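Local coordinates for acyl-CoA N-acyltransferases (NAT) superfamily protein (Arabidopsis thaliana, PDB 6TH0) that binds acetyl-CoA in its GNAT domain and probably transfers the acetyl group to N-terminal methionines of transmembrane proteins and to lysine side chains, at residues F66-S77 with E91-G101; D44-D52 with I111-Y122. All blocks are in the same frame, centred on the assembly; numbering follows the deposited sequence.

Contact 1 of 2, residues F66-S77 with E91-G101; sequences FVTAKIVLAKES and EGTLVYILTLG. With ACO (acetyl coenzyme *a), chain C.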
loop_
_atom_site.group_PDB
_atom_site.type_symbol
_atom_site.label_atom_id
_atom_site.label_comp_id
_atom_site.label_asym_id
_atom_site.label_seq_id
_atom_site.Cartn_x
_atom_site.Cartn_y
_atom_site.Cartn_z
ATOM N N PHE A 66 -1.179 -8.574 2.422
ATOM C CA PHE A 66 -0.627 -7.475 3.207
ATOM C C PHE A 66 -0.779 -6.186 2.418
ATOM O O PHE A 66 -0.859 -6.201 1.188
ATOM C CB PHE A 66 0.855 -7.722 3.525
ATOM C CG PHE A 66 1.692 -7.845 2.316
ATOM C CD1 PHE A 66 2.204 -6.716 1.697
ATOM C CD2 PHE A 66 1.900 -9.088 1.723
ATOM C CE1 PHE A 66 2.947 -6.825 0.524
ATOM C CE2 PHE A 66 2.640 -9.198 0.568
ATOM C CZ PHE A 66 3.180 -8.080 -0.026
ATOM N N VAL A 67 -0.834 -5.063 3.136
ATOM C CA VAL A 67 -0.638 -3.749 2.534
ATOM C C VAL A 67 0.134 -2.904 3.540
ATOM O O VAL A 67 -0.103 -3.022 4.745
ATOM C CB VAL A 67 -1.970 -3.072 2.165
ATOM C CG1 VAL A 67 -2.805 -2.829 3.417
ATOM C CG2 VAL A 67 -1.724 -1.775 1.400
ATOM N N THR A 68 1.162 -2.192 3.074
ATOM C CA THR A 68 1.928 -1.274 3.917
ATOM C C THR A 68 1.845 0.150 3.369
ATOM O O THR A 68 1.743 0.362 2.152
ATOM C CB THR A 68 3.386 -1.689 4.019
ATOM O OG1 THR A 68 3.972 -1.651 2.714
ATOM C CG2 THR A 68 3.493 -3.102 4.593
ATOM N N ALA A 69 1.860 1.133 4.273
ATOM C CA ALA A 69 1.704 2.524 3.875
ATOM C C ALA A 69 2.444 3.419 4.868
ATOM O O ALA A 69 2.606 3.075 6.040
ATOM C CB ALA A 69 0.226 2.940 3.799
ATOM N N LYS A 70 2.827 4.604 4.416
ATOM C CA LYS A 70 3.467 5.543 5.326
ATOM C C LYS A 70 2.810 6.896 5.192
ATOM O O LYS A 70 2.161 7.205 4.190
ATOM C CB LYS A 70 4.978 5.678 5.082
ATOM C CG LYS A 70 5.346 6.307 3.745
ATOM C CD LYS A 70 6.835 6.622 3.711
ATOM C CE LYS A 70 7.266 7.212 2.374
ATOM N NZ LYS A 70 8.725 7.516 2.375
ATOM N N ILE A 71 3.000 7.690 6.221
ATOM C CA ILE A 71 2.379 8.997 6.302
ATOM C C ILE A 71 3.362 10.027 5.765
ATOM O O ILE A 71 4.556 9.997 6.095
ATOM C CB ILE A 71 1.962 9.279 7.750
ATOM C CG1 ILE A 71 1.078 8.129 8.244
ATOM C CG2 ILE A 71 1.205 10.588 7.827
ATOM C CD1 ILE A 71 -0.239 8.001 7.510
ATOM N N VAL A 72 2.849 10.960 4.963
ATOM C CA VAL A 72 3.639 11.945 4.234
ATOM C C VAL A 72 3.028 13.321 4.467
ATOM O O VAL A 72 1.815 13.490 4.307
ATOM C CB VAL A 72 3.638 11.620 2.723
ATOM C CG1 VAL A 72 4.534 12.561 1.953
ATOM C CG2 VAL A 72 4.050 10.161 2.486
ATOM N N LEU A 73 3.849 14.303 4.831
ATOM C CA LEU A 73 3.355 15.670 4.870
ATOM C C LEU A 73 2.980 16.111 3.461
ATOM O O LEU A 73 3.765 15.957 2.521
ATOM C CB LEU A 73 4.403 16.609 5.465
ATOM C CG LEU A 73 4.603 16.513 6.979
ATOM C CD1 LEU A 73 5.779 17.360 7.416
ATOM C CD2 LEU A 73 3.333 17.010 7.672
ATOM N N ALA A 74 1.769 16.652 3.310
ATOM C CA ALA A 74 1.267 16.953 1.972
ATOM C C ALA A 74 2.242 17.821 1.180
ATOM O O ALA A 74 2.480 17.571 -0.009
ATOM C CB ALA A 74 -0.103 17.627 2.056
ATOM N N LYS A 75 2.802 18.856 1.814
ATOM C CA LYS A 75 3.667 19.774 1.077
ATOM C C LYS A 75 5.032 19.184 0.758
ATOM O O LYS A 75 5.783 19.799 -0.007
ATOM C CB LYS A 75 3.823 21.098 1.823
ATOM C CG LYS A 75 2.637 22.027 1.610
ATOM C CD LYS A 75 3.064 23.480 1.428
ATOM C CE LYS A 75 1.888 24.373 1.040
ATOM N NZ LYS A 75 2.243 25.827 1.140
ATOM N N GLU A 76 5.384 18.042 1.337
ATOM C CA GLU A 76 6.625 17.355 1.015
ATOM C C GLU A 76 6.416 16.220 0.022
ATOM O O GLU A 76 7.373 15.495 -0.292
ATOM C CB GLU A 76 7.286 16.834 2.299
ATOM C CG GLU A 76 7.564 17.936 3.312
ATOM C CD GLU A 76 8.316 17.448 4.538
ATOM O OE1 GLU A 76 9.007 18.275 5.173
ATOM O OE2 GLU A 76 8.223 16.244 4.863
ATOM N N SER A 77 5.178 16.014 -0.432
ATOM C CA SER A 77 4.880 14.927 -1.352
ATOM C C SER A 77 5.069 15.403 -2.784
ATOM O O SER A 77 5.010 16.600 -3.080
ATOM C CB SER A 77 3.444 14.429 -1.166
ATOM O OG SER A 77 2.532 15.397 -1.668
ATOM N N GLU A 91 -1.498 22.352 6.630
ATOM C CA GLU A 91 -0.878 21.683 5.490
ATOM C C GLU A 91 -1.548 20.345 5.203
ATOM O O GLU A 91 -1.886 20.038 4.046
ATOM C CB GLU A 91 0.613 21.495 5.750
ATOM C CG GLU A 91 1.413 21.220 4.506
ATOM C CD GLU A 91 2.798 20.702 4.819
ATOM O OE1 GLU A 91 3.508 21.328 5.649
ATOM O OE2 GLU A 91 3.166 19.658 4.238
ATOM N N GLY A 92 -1.734 19.519 6.227
ATOM C CA GLY A 92 -2.324 18.217 6.006
ATOM C C GLY A 92 -1.313 17.153 5.606
ATOM O O GLY A 92 -0.124 17.408 5.398
ATOM N N THR A 93 -1.802 15.919 5.560
ATOM C CA THR A 93 -1.000 14.749 5.248
ATOM C C THR A 93 -1.619 13.943 4.116
ATOM O O THR A 93 -2.734 14.197 3.663
ATOM C CB THR A 93 -0.852 13.843 6.470
ATOM O OG1 THR A 93 -2.161 13.558 6.990
ATOM C CG2 THR A 93 0.037 14.509 7.553
ATOM N N LEU A 94 -0.861 12.945 3.707
ATOM C CA LEU A 94 -1.255 11.974 2.701
ATOM C C LEU A 94 -0.805 10.611 3.190
ATOM O O LEU A 94 0.156 10.508 3.955
ATOM C CB LEU A 94 -0.617 12.280 1.351
ATOM C CG LEU A 94 -1.101 13.529 0.641
ATOM C CD1 LEU A 94 -0.119 13.938 -0.434
ATOM C CD2 LEU A 94 -2.471 13.256 0.044
ATOM N N VAL A 95 -1.532 9.569 2.782
ATOM C CA VAL A 95 -1.107 8.188 2.991
ATOM C C VAL A 95 -0.537 7.673 1.679
ATOM O O VAL A 95 -1.180 7.798 0.629
ATOM C CB VAL A 95 -2.272 7.312 3.483
ATOM C CG1 VAL A 95 -1.812 5.869 3.670
ATOM C CG2 VAL A 95 -2.824 7.873 4.798
ATOM N N TYR A 96 0.681 7.127 1.732
ATOM C CA TYR A 96 1.375 6.581 0.568
ATOM C C TYR A 96 1.444 5.062 0.687
ATOM O O TYR A 96 2.133 4.539 1.563
ATOM C CB TYR A 96 2.786 7.175 0.465
ATOM C CG TYR A 96 3.584 6.710 -0.738
ATOM C CD1 TYR A 96 3.320 7.213 -2.013
ATOM C CD2 TYR A 96 4.614 5.780 -0.596
ATOM C CE1 TYR A 96 4.040 6.794 -3.118
ATOM C CE2 TYR A 96 5.339 5.347 -1.695
ATOM C CZ TYR A 96 5.055 5.852 -2.949
ATOM O OH TYR A 96 5.794 5.422 -4.030
ATOM N N ILE A 97 0.773 4.350 -0.219
ATOM C CA ILE A 97 0.875 2.892 -0.188
ATOM C C ILE A 97 2.233 2.493 -0.733
ATOM O O ILE A 97 2.631 2.916 -1.831
ATOM C CB ILE A 97 -0.258 2.238 -0.991
ATOM C CG1 ILE A 97 -1.595 2.405 -0.268
ATOM C CG2 ILE A 97 0.080 0.734 -1.241
ATOM C CD1 ILE A 97 -2.795 2.112 -1.139
ATOM N N LEU A 98 2.962 1.703 0.054
ATOM C CA LEU A 98 4.293 1.222 -0.279
ATOM C C LEU A 98 4.210 -0.140 -0.973
ATOM O O LEU A 98 4.699 -0.308 -2.092
ATOM C CB LEU A 98 5.131 1.080 0.983
ATOM C CG LEU A 98 5.434 2.386 1.752
ATOM C CD1 LEU A 98 5.734 2.067 3.193
ATOM C CD2 LEU A 98 6.647 3.022 1.115
ATOM N N THR A 99 3.604 -1.116 -0.307
ATOM C CA THR A 99 3.539 -2.460 -0.872
ATOM C C THR A 99 2.142 -3.035 -0.696
ATOM O O THR A 99 1.373 -2.632 0.176
ATOM C CB THR A 99 4.565 -3.397 -0.230
ATOM O OG1 THR A 99 4.176 -3.702 1.116
ATOM C CG2 THR A 99 5.966 -2.790 -0.242
ATOM N N LEU A 100 1.821 -4.000 -1.560
ATOM C CA LEU A 100 0.530 -4.670 -1.541
ATOM C C LEU A 100 0.750 -6.017 -2.204
ATOM O O LEU A 100 1.427 -6.062 -3.227
ATOM C CB LEU A 100 -0.524 -3.862 -2.302
ATOM C CG LEU A 100 -1.822 -4.559 -2.670
ATOM C CD1 LEU A 100 -2.700 -4.703 -1.437
ATOM C CD2 LEU A 100 -2.547 -3.785 -3.762
ATOM N N GLY A 101 0.236 -7.091 -1.608
ATOM C CA GLY A 101 0.376 -8.412 -2.203
ATOM C C GLY A 101 -0.602 -9.388 -1.601
ATOM O O GLY A 101 -0.986 -9.264 -0.435
HETATM N N1A ACO C . -14.823 -13.913 -8.537
HETATM C C2A ACO C . -14.032 -13.764 -9.654
HETATM N N3A ACO C . -13.107 -12.839 -9.964
HETATM C C4A ACO C . -12.960 -11.898 -8.952
HETATM C C5A ACO C . -13.708 -11.919 -7.732
HETATM C C6A ACO C . -14.642 -12.960 -7.569
HETATM N N6A ACO C . -15.387 -13.034 -6.421
HETATM N N7A ACO C . -13.349 -10.852 -6.899
HETATM C C8A ACO C . -12.401 -10.198 -7.603
HETATM N N9A ACO C . -12.135 -10.784 -8.841
HETATM C C1B ACO C . -11.184 -10.337 -9.860
HETATM C C2B ACO C . -11.096 -8.750 -10.013
HETATM O O2B ACO C . -12.120 -8.301 -10.798
HETATM C C3B ACO C . -9.710 -8.805 -10.812
HETATM O O3B ACO C . -10.041 -9.268 -12.028
HETATM P P3B ACO C . -8.960 -8.611 -13.364
HETATM O O7A ACO C . -7.749 -9.425 -12.993
HETATM O O8A ACO C . -9.690 -9.000 -14.639
HETATM O O9A ACO C . -8.910 -7.154 -12.969
HETATM C C4B ACO C . -8.893 -9.851 -9.981
HETATM O O4B ACO C . -9.865 -10.831 -9.489
HETATM C C5B ACO C . -8.088 -9.186 -8.848
HETATM O O5B ACO C . -8.901 -8.402 -8.033
HETATM P P1A ACO C . -8.559 -8.751 -6.457
HETATM O O1A ACO C . -8.873 -10.175 -6.185
HETATM O O2A ACO C . -9.147 -7.646 -5.624
HETATM O O3A ACO C . -6.896 -8.611 -6.170
HETATM P P2A ACO C . -6.149 -9.943 -5.731
HETATM O O4A ACO C . -6.412 -10.304 -4.315
HETATM O O5A ACO C . -6.120 -11.016 -6.788
HETATM O O6A ACO C . -4.488 -9.444 -5.639
HETATM C CBP ACO C . -2.630 -8.217 -6.552
HETATM C CCP ACO C . -4.194 -8.498 -6.609
HETATM C CDP ACO C . -2.347 -7.522 -5.240
HETATM C CEP ACO C . -2.204 -7.337 -7.729
HETATM C CAP ACO C . -1.965 -9.617 -6.615
HETATM O OAP ACO C . -2.062 -10.171 -7.925
HETATM C C9P ACO C . -0.483 -9.631 -6.248
HETATM O O9P ACO C . -0.135 -9.885 -5.116
HETATM N N8P ACO C . 0.446 -9.427 -7.247
HETATM C C7P ACO C . 1.920 -9.433 -6.964
HETATM C C6P ACO C . 2.300 -8.270 -6.095
HETATM C C5P ACO C . 2.017 -7.034 -6.874
HETATM O O5P ACO C . 2.173 -6.916 -8.079
HETATM N N4P ACO C . 1.538 -5.960 -6.150
HETATM C C3P ACO C . 1.245 -4.760 -6.932
HETATM C C2P ACO C . 1.440 -3.555 -6.084
HETATM S S1P ACO C . 1.083 -2.064 -7.136
HETATM C C ACO C . 2.750 -1.846 -7.756
HETATM O O ACO C . 3.066 -2.111 -8.890
HETATM C CH3 ACO C . 3.739 -1.384 -6.817
#
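Chi1 of 62° in Thr68 and 71° in Thr99 sets each OG1 between its own backbone N and carbonyl carbon, and the two hydroxyls meet across the strands in a short hydrogen bond, 2.6 Å from Thr68 OG1 to Thr99 OG1. They mark a classic beta bulge in the central sheet of the GNAT fold, where antiparallel strands 66-73 and 93-101 run side by side. The evidence is that Leu98 and Thr99 both face Thr68: Leu98 N binds Thr68 O at 2.8 Å, whereas Thr99 N reaches the same Thr68 O only weakly, at 3.4 Å. Regular pairing continues on both sides, with two backbone bonds in each of the hydrogen-bonded pairs Phe66–Gly101, Lys70–Tyr96 and Val72–Leu94.

The Phe66 ring turns back over its neighbour strand, and Gly101 CA lies over one ring face as a CH-pi contact, 3.9 Å from the centroid. With no CB on Gly101 the ring can lie this close, Phe66 CZ sitting near the place a CB would take. Thr99 OG1 comes up at the edge of the same ring, 3.4 Å from Phe66 CE1, and has a second polar partner in His23 NE2.

On the face carrying Val67, Ala69, Ile71, Val95 and Ile97 the side chains that meet are apolar. Ala69 CB meets Val95 CG1 at 3.6 Å, and the second methyl of that valine, Val95 CG2, meets Ile71 CD1 at 3.7 Å. Val119 of helix 111-123 covers this face, touching Val67, Val95 and Ile97. Just past the bulge, the backbone of strand 93-101 becomes part of the acetyl-CoA site: Leu100 O accepts a nearly straight bond from the pantetheine amide N4P of acetyl-CoA, 2.9 Å long and 171° at the hydrogen.

Contact 2 of 2, residues D44-D52 with I111-Y122; sequences DIVSWAAVD and IAKALINEVVKY. With ACO (acetyl coenzyme *a), chain C.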
loop_
_atom_site.group_PDB
_atom_site.type_symbol
_atom_site.label_atom_id
_atom_site.label_comp_id
_atom_site.label_asym_id
_atom_site.label_seq_id
_atom_site.Cartn_x
_atom_site.Cartn_y
_atom_site.Cartn_z
ATOM N N ASP A 44 5.499 5.411 11.854
ATOM C CA ASP A 44 5.215 6.130 10.618
ATOM C C ASP A 44 4.813 5.223 9.468
ATOM O O ASP A 44 4.477 5.743 8.400
ATOM C CB ASP A 44 6.400 6.977 10.174
ATOM C CG ASP A 44 7.633 6.142 9.888
ATOM O OD1 ASP A 44 7.630 4.940 10.228
ATOM O OD2 ASP A 44 8.611 6.689 9.337
ATOM N N ILE A 45 4.701 3.915 9.690
ATOM C CA ILE A 45 4.173 3.002 8.691
ATOM C C ILE A 45 2.940 2.356 9.290
ATOM O O ILE A 45 2.974 1.864 10.423
ATOM C CB ILE A 45 5.190 1.917 8.282
ATOM C CG1 ILE A 45 6.336 2.529 7.476
ATOM C CG2 ILE A 45 4.488 0.749 7.505
ATOM C CD1 ILE A 45 7.285 1.488 6.914
ATOM N N VAL A 46 1.840 2.421 8.553
ATOM C CA VAL A 46 0.611 1.747 8.919
ATOM C C VAL A 46 0.503 0.535 8.019
ATOM O O VAL A 46 0.964 0.539 6.867
ATOM C CB VAL A 46 -0.637 2.652 8.834
ATOM C CG1 VAL A 46 -0.611 3.693 9.941
ATOM C CG2 VAL A 46 -0.724 3.328 7.471
ATOM N N SER A 47 -0.095 -0.522 8.545
ATOM C CA SER A 47 -0.192 -1.684 7.678
ATOM C C SER A 47 -1.275 -2.635 8.156
ATOM O O SER A 47 -1.735 -2.577 9.300
ATOM C CB SER A 47 1.152 -2.407 7.621
ATOM O OG SER A 47 1.519 -2.807 8.926
ATOM N N TRP A 48 -1.689 -3.499 7.234
ATOM C CA TRP A 48 -2.763 -4.447 7.471
ATOM C C TRP A 48 -2.364 -5.806 6.923
ATOM O O TRP A 48 -1.749 -5.902 5.859
ATOM C CB TRP A 48 -4.066 -3.981 6.829
ATOM C CG TRP A 48 -4.686 -2.833 7.545
ATOM C CD1 TRP A 48 -5.646 -2.899 8.511
ATOM C CD2 TRP A 48 -4.390 -1.437 7.370
ATOM N NE1 TRP A 48 -5.973 -1.639 8.940
ATOM C CE2 TRP A 48 -5.221 -0.723 8.250
ATOM C CE3 TRP A 48 -3.512 -0.726 6.547
ATOM C CZ2 TRP A 48 -5.198 0.675 8.344
ATOM C CZ3 TRP A 48 -3.492 0.657 6.629
ATOM C CH2 TRP A 48 -4.327 1.346 7.532
ATOM N N ALA A 49 -2.725 -6.849 7.650
ATOM C CA ALA A 49 -2.546 -8.216 7.203
ATOM C C ALA A 49 -3.918 -8.802 6.911
ATOM O O ALA A 49 -4.909 -8.448 7.552
ATOM C CB ALA A 49 -1.822 -9.058 8.260
ATOM N N ALA A 50 -3.973 -9.664 5.910
ATOM C CA ALA A 50 -5.130 -10.512 5.659
ATOM C C ALA A 50 -4.785 -11.915 6.125
ATOM O O ALA A 50 -3.699 -12.415 5.822
ATOM C CB ALA A 50 -5.497 -10.528 4.174
ATOM N N VAL A 51 -5.688 -12.534 6.881
ATOM C CA VAL A 51 -5.480 -13.889 7.373
ATOM C C VAL A 51 -6.722 -14.728 7.114
ATOM O O VAL A 51 -7.845 -14.218 7.056
ATOM C CB VAL A 51 -5.129 -13.904 8.881
ATOM C CG1 VAL A 51 -3.895 -13.048 9.151
ATOM C CG2 VAL A 51 -6.318 -13.423 9.717
ATOM N N ASP A 52 -6.505 -16.024 6.910
ATOM C CA ASP A 52 -7.571 -17.020 6.846
ATOM C C ASP A 52 -7.394 -17.907 8.076
ATOM O O ASP A 52 -6.644 -18.884 8.044
ATOM C CB ASP A 52 -7.504 -17.818 5.548
ATOM C CG ASP A 52 -8.580 -18.884 5.449
ATOM O OD1 ASP A 52 -9.403 -19.029 6.378
ATOM O OD2 ASP A 52 -8.589 -19.595 4.427
ATOM N N ILE A 111 -9.383 -9.795 -2.076
ATOM C CA ILE A 111 -8.592 -9.497 -0.887
ATOM C C ILE A 111 -7.791 -8.213 -1.082
ATOM O O ILE A 111 -7.766 -7.340 -0.205
ATOM C CB ILE A 111 -7.699 -10.700 -0.531
ATOM C CG1 ILE A 111 -8.579 -11.879 -0.114
ATOM C CG2 ILE A 111 -6.703 -10.348 0.594
ATOM C CD1 ILE A 111 -7.824 -13.223 -0.016
ATOM N N ALA A 112 -7.146 -8.060 -2.239
ATOM C CA ALA A 112 -6.373 -6.844 -2.476
ATOM C C ALA A 112 -7.269 -5.621 -2.466
ATOM O O ALA A 112 -6.909 -4.582 -1.903
ATOM C CB ALA A 112 -5.611 -6.928 -3.797
ATOM N N LYS A 113 -8.433 -5.712 -3.104
ATOM C CA LYS A 113 -9.385 -4.614 -3.044
ATOM C C LYS A 113 -9.727 -4.270 -1.599
ATOM O O LYS A 113 -9.807 -3.091 -1.230
ATOM C CB LYS A 113 -10.640 -4.983 -3.833
ATOM C CG LYS A 113 -11.705 -3.904 -3.843
ATOM C CD LYS A 113 -12.860 -4.314 -4.764
ATOM C CE LYS A 113 -13.759 -3.135 -5.098
ATOM N NZ LYS A 113 -14.482 -2.618 -3.905
ATOM N N ALA A 114 -9.986 -5.288 -0.775
ATOM C CA ALA A 114 -10.313 -5.028 0.626
ATOM C C ALA A 114 -9.136 -4.406 1.368
ATOM O O ALA A 114 -9.320 -3.509 2.200
ATOM C CB ALA A 114 -10.769 -6.309 1.318
ATOM N N LEU A 115 -7.918 -4.848 1.063
ATOM C CA LEU A 115 -6.746 -4.271 1.718
ATOM C C LEU A 115 -6.618 -2.785 1.391
ATOM O O LEU A 115 -6.408 -1.952 2.284
ATOM C CB LEU A 115 -5.485 -5.044 1.306
ATOM C CG LEU A 115 -5.295 -6.421 1.959
ATOM C CD1 LEU A 115 -4.241 -7.235 1.212
ATOM C CD2 LEU A 115 -4.923 -6.313 3.444
ATOM N N ILE A 116 -6.751 -2.428 0.114
ATOM C CA ILE A 116 -6.730 -1.015 -0.258
ATOM C C ILE A 116 -7.845 -0.262 0.450
ATOM O O ILE A 116 -7.644 0.850 0.963
ATOM C CB ILE A 116 -6.836 -0.871 -1.783
ATOM C CG1 ILE A 116 -5.613 -1.495 -2.455
ATOM C CG2 ILE A 116 -6.968 0.586 -2.164
ATOM C CD1 ILE A 116 -5.851 -1.735 -3.962
ATOM N N ASN A 117 -9.035 -0.865 0.514
ATOM C CA ASN A 117 -10.150 -0.233 1.208
ATOM C C ASN A 117 -9.769 0.133 2.642
ATOM O O ASN A 117 -10.128 1.211 3.141
ATOM C CB ASN A 117 -11.358 -1.172 1.176
ATOM C CG ASN A 117 -12.599 -0.539 1.730
ATOM O OD1 ASN A 117 -12.902 0.610 1.428
ATOM N ND2 ASN A 117 -13.331 -1.283 2.549
ATOM N N GLU A 118 -9.038 -0.755 3.322
ATOM C CA GLU A 118 -8.579 -0.457 4.677
ATOM C C GLU A 118 -7.735 0.809 4.708
ATOM O O GLU A 118 -7.872 1.633 5.619
ATOM C CB GLU A 118 -7.780 -1.635 5.236
ATOM C CG GLU A 118 -8.594 -2.903 5.444
ATOM C CD GLU A 118 -9.685 -2.727 6.479
ATOM O OE1 GLU A 118 -9.514 -1.873 7.366
ATOM O OE2 GLU A 118 -10.720 -3.425 6.398
ATOM N N VAL A 119 -6.865 0.990 3.715
ATOM C CA VAL A 119 -6.011 2.170 3.695
ATOM C C VAL A 119 -6.838 3.432 3.460
ATOM O O VAL A 119 -6.629 4.457 4.116
ATOM C CB VAL A 119 -4.916 2.018 2.628
ATOM C CG1 VAL A 119 -4.042 3.259 2.604
ATOM C CG2 VAL A 119 -4.064 0.751 2.890
ATOM N N VAL A 120 -7.790 3.377 2.529
ATOM C CA VAL A 120 -8.639 4.538 2.259
ATOM C C VAL A 120 -9.499 4.863 3.471
ATOM O O VAL A 120 -9.640 6.029 3.859
ATOM C CB VAL A 120 -9.504 4.276 1.010
ATOM C CG1 VAL A 120 -10.480 5.437 0.777
ATOM C CG2 VAL A 120 -8.628 4.014 -0.199
ATOM N N LYS A 121 -10.085 3.839 4.089
ATOM C CA LYS A 121 -10.878 4.052 5.295
ATOM C C LYS A 121 -10.030 4.633 6.418
ATOM O O LYS A 121 -10.506 5.456 7.206
ATOM C CB LYS A 121 -11.524 2.726 5.700
ATOM C CG LYS A 121 -12.830 2.449 4.957
ATOM C CD LYS A 121 -13.367 1.028 5.145
ATOM C CE LYS A 121 -13.347 0.525 6.571
ATOM N NZ LYS A 121 -13.318 -0.976 6.553
ATOM N N TYR A 122 -8.767 4.213 6.506
ATOM C CA TYR A 122 -7.860 4.786 7.493
ATOM C C TYR A 122 -7.604 6.260 7.208
ATOM O O TYR A 122 -7.707 7.103 8.106
ATOM C CB TYR A 122 -6.543 4.005 7.529
ATOM C CG TYR A 122 -5.547 4.583 8.516
ATOM C CD1 TYR A 122 -5.671 4.329 9.876
ATOM C CD2 TYR A 122 -4.496 5.394 8.094
ATOM C CE1 TYR A 122 -4.779 4.859 10.794
ATOM C CE2 TYR A 122 -3.594 5.930 9.014
ATOM C CZ TYR A 122 -3.745 5.655 10.355
ATOM O OH TYR A 122 -2.860 6.169 11.271
HETATM N N1A ACO C . -14.823 -13.913 -8.537
HETATM C C2A ACO C . -14.032 -13.764 -9.654
HETATM N N3A ACO C . -13.107 -12.839 -9.964
HETATM C C4A ACO C . -12.960 -11.898 -8.952
HETATM C C5A ACO C . -13.708 -11.919 -7.732
HETATM C C6A ACO C . -14.642 -12.960 -7.569
HETATM N N6A ACO C . -15.387 -13.034 -6.421
HETATM N N7A ACO C . -13.349 -10.852 -6.899
HETATM C C8A ACO C . -12.401 -10.198 -7.603
HETATM N N9A ACO C . -12.135 -10.784 -8.841
HETATM C C1B ACO C . -11.184 -10.337 -9.860
HETATM C C2B ACO C . -11.096 -8.750 -10.013
HETATM O O2B ACO C . -12.120 -8.301 -10.798
HETATM C C3B ACO C . -9.710 -8.805 -10.812
HETATM O O3B ACO C . -10.041 -9.268 -12.028
HETATM P P3B ACO C . -8.960 -8.611 -13.364
HETATM O O7A ACO C . -7.749 -9.425 -12.993
HETATM O O8A ACO C . -9.690 -9.000 -14.639
HETATM O O9A ACO C . -8.910 -7.154 -12.969
HETATM C C4B ACO C . -8.893 -9.851 -9.981
HETATM O O4B ACO C . -9.865 -10.831 -9.489
HETATM C C5B ACO C . -8.088 -9.186 -8.848
HETATM O O5B ACO C . -8.901 -8.402 -8.033
HETATM P P1A ACO C . -8.559 -8.751 -6.457
HETATM O O1A ACO C . -8.873 -10.175 -6.185
HETATM O O2A ACO C . -9.147 -7.646 -5.624
HETATM O O3A ACO C . -6.896 -8.611 -6.170
HETATM P P2A ACO C . -6.149 -9.943 -5.731
HETATM O O4A ACO C . -6.412 -10.304 -4.315
HETATM O O5A ACO C . -6.120 -11.016 -6.788
HETATM O O6A ACO C . -4.488 -9.444 -5.639
HETATM C CBP ACO C . -2.630 -8.217 -6.552
HETATM C CCP ACO C . -4.194 -8.498 -6.609
HETATM C CDP ACO C . -2.347 -7.522 -5.240
HETATM C CEP ACO C . -2.204 -7.337 -7.729
HETATM C CAP ACO C . -1.965 -9.617 -6.615
HETATM O OAP ACO C . -2.062 -10.171 -7.925
HETATM C C9P ACO C . -0.483 -9.631 -6.248
HETATM O O9P ACO C . -0.135 -9.885 -5.116
HETATM N N8P ACO C . 0.446 -9.427 -7.247
HETATM C C7P ACO C . 1.920 -9.433 -6.964
HETATM C C6P ACO C . 2.300 -8.270 -6.095
HETATM C C5P ACO C . 2.017 -7.034 -6.874
HETATM O O5P ACO C . 2.173 -6.916 -8.079
HETATM N N4P ACO C . 1.538 -5.960 -6.150
HETATM C C3P ACO C . 1.245 -4.760 -6.932
HETATM C C2P ACO C . 1.440 -3.555 -6.084
HETATM S S1P ACO C . 1.083 -2.064 -7.136
HETATM C C ACO C . 2.750 -1.846 -7.756
HETATM O O ACO C . 3.066 -2.111 -8.890
HETATM C CH3 ACO C . 3.739 -1.384 -6.817
#
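Trp48 is the large bump of strand 45-52, and the hollow that takes it is formed on helix 111-122 by Glu118, Val119 and Tyr122. Glu118 CB stands over the five-membered ring, 3.9 Å from its centroid and 3° off the normal. Val119 CG2 fits against the six-membered ring at Trp48 CZ3, 3.8 Å away. Tyr122 swings its ring away from its own backbone N (chi1 178°), back to the strand, and presents its face to the indole edge; this offset edge-to-face pair has centroids 5.5 Å apart and planes at 67°. Beyond it, Val46 CG1 packs on the phenol end, 3.6 Å from Tyr122 OH. This is helix-on-sheet packing of the GNAT fold, and the first turn of the same helix offers Ala112 N and Lys113 N to the pyrophosphate oxygens of acetyl-CoA. An alanine in place of Trp48 would take away the indole, and is likely to leave a gap beneath Glu118 CB and Val119 CG2 and the Tyr122 ring less firmly held. Toward that first turn the bumps come from the helix: Leu115 CD2 pushes between Trp48 CB and Ala50 CB, and Ile111 CG2 settles over the small Ala50, 3.8 Å from Ala50 CB.

After strand 6-10 and helices 16-26 and 33-41, the chain lays down strand 45-52, the opening side of contact 2, and then strand 63-73, its antiparallel neighbour. A 3-10 turn at 74-76 and a loop lead to strand 93-102, whose pairing closes the short loop of contact 1. Helix 111-123 follows and packs back on strand 45-52, so contact 2 closes the longer loop, enclosing contact 1 without crossing it. The two share a sheet: Val46 N lies 2.7 Å from Ala69 O, a probable hydrogen bond. Val119 touches side chains of both contacts, tying the helix to three adjacent strands. Acetyl-CoA bridges them, held by strand 93-102 along its pantetheine and by the helix start at its pyrophosphate.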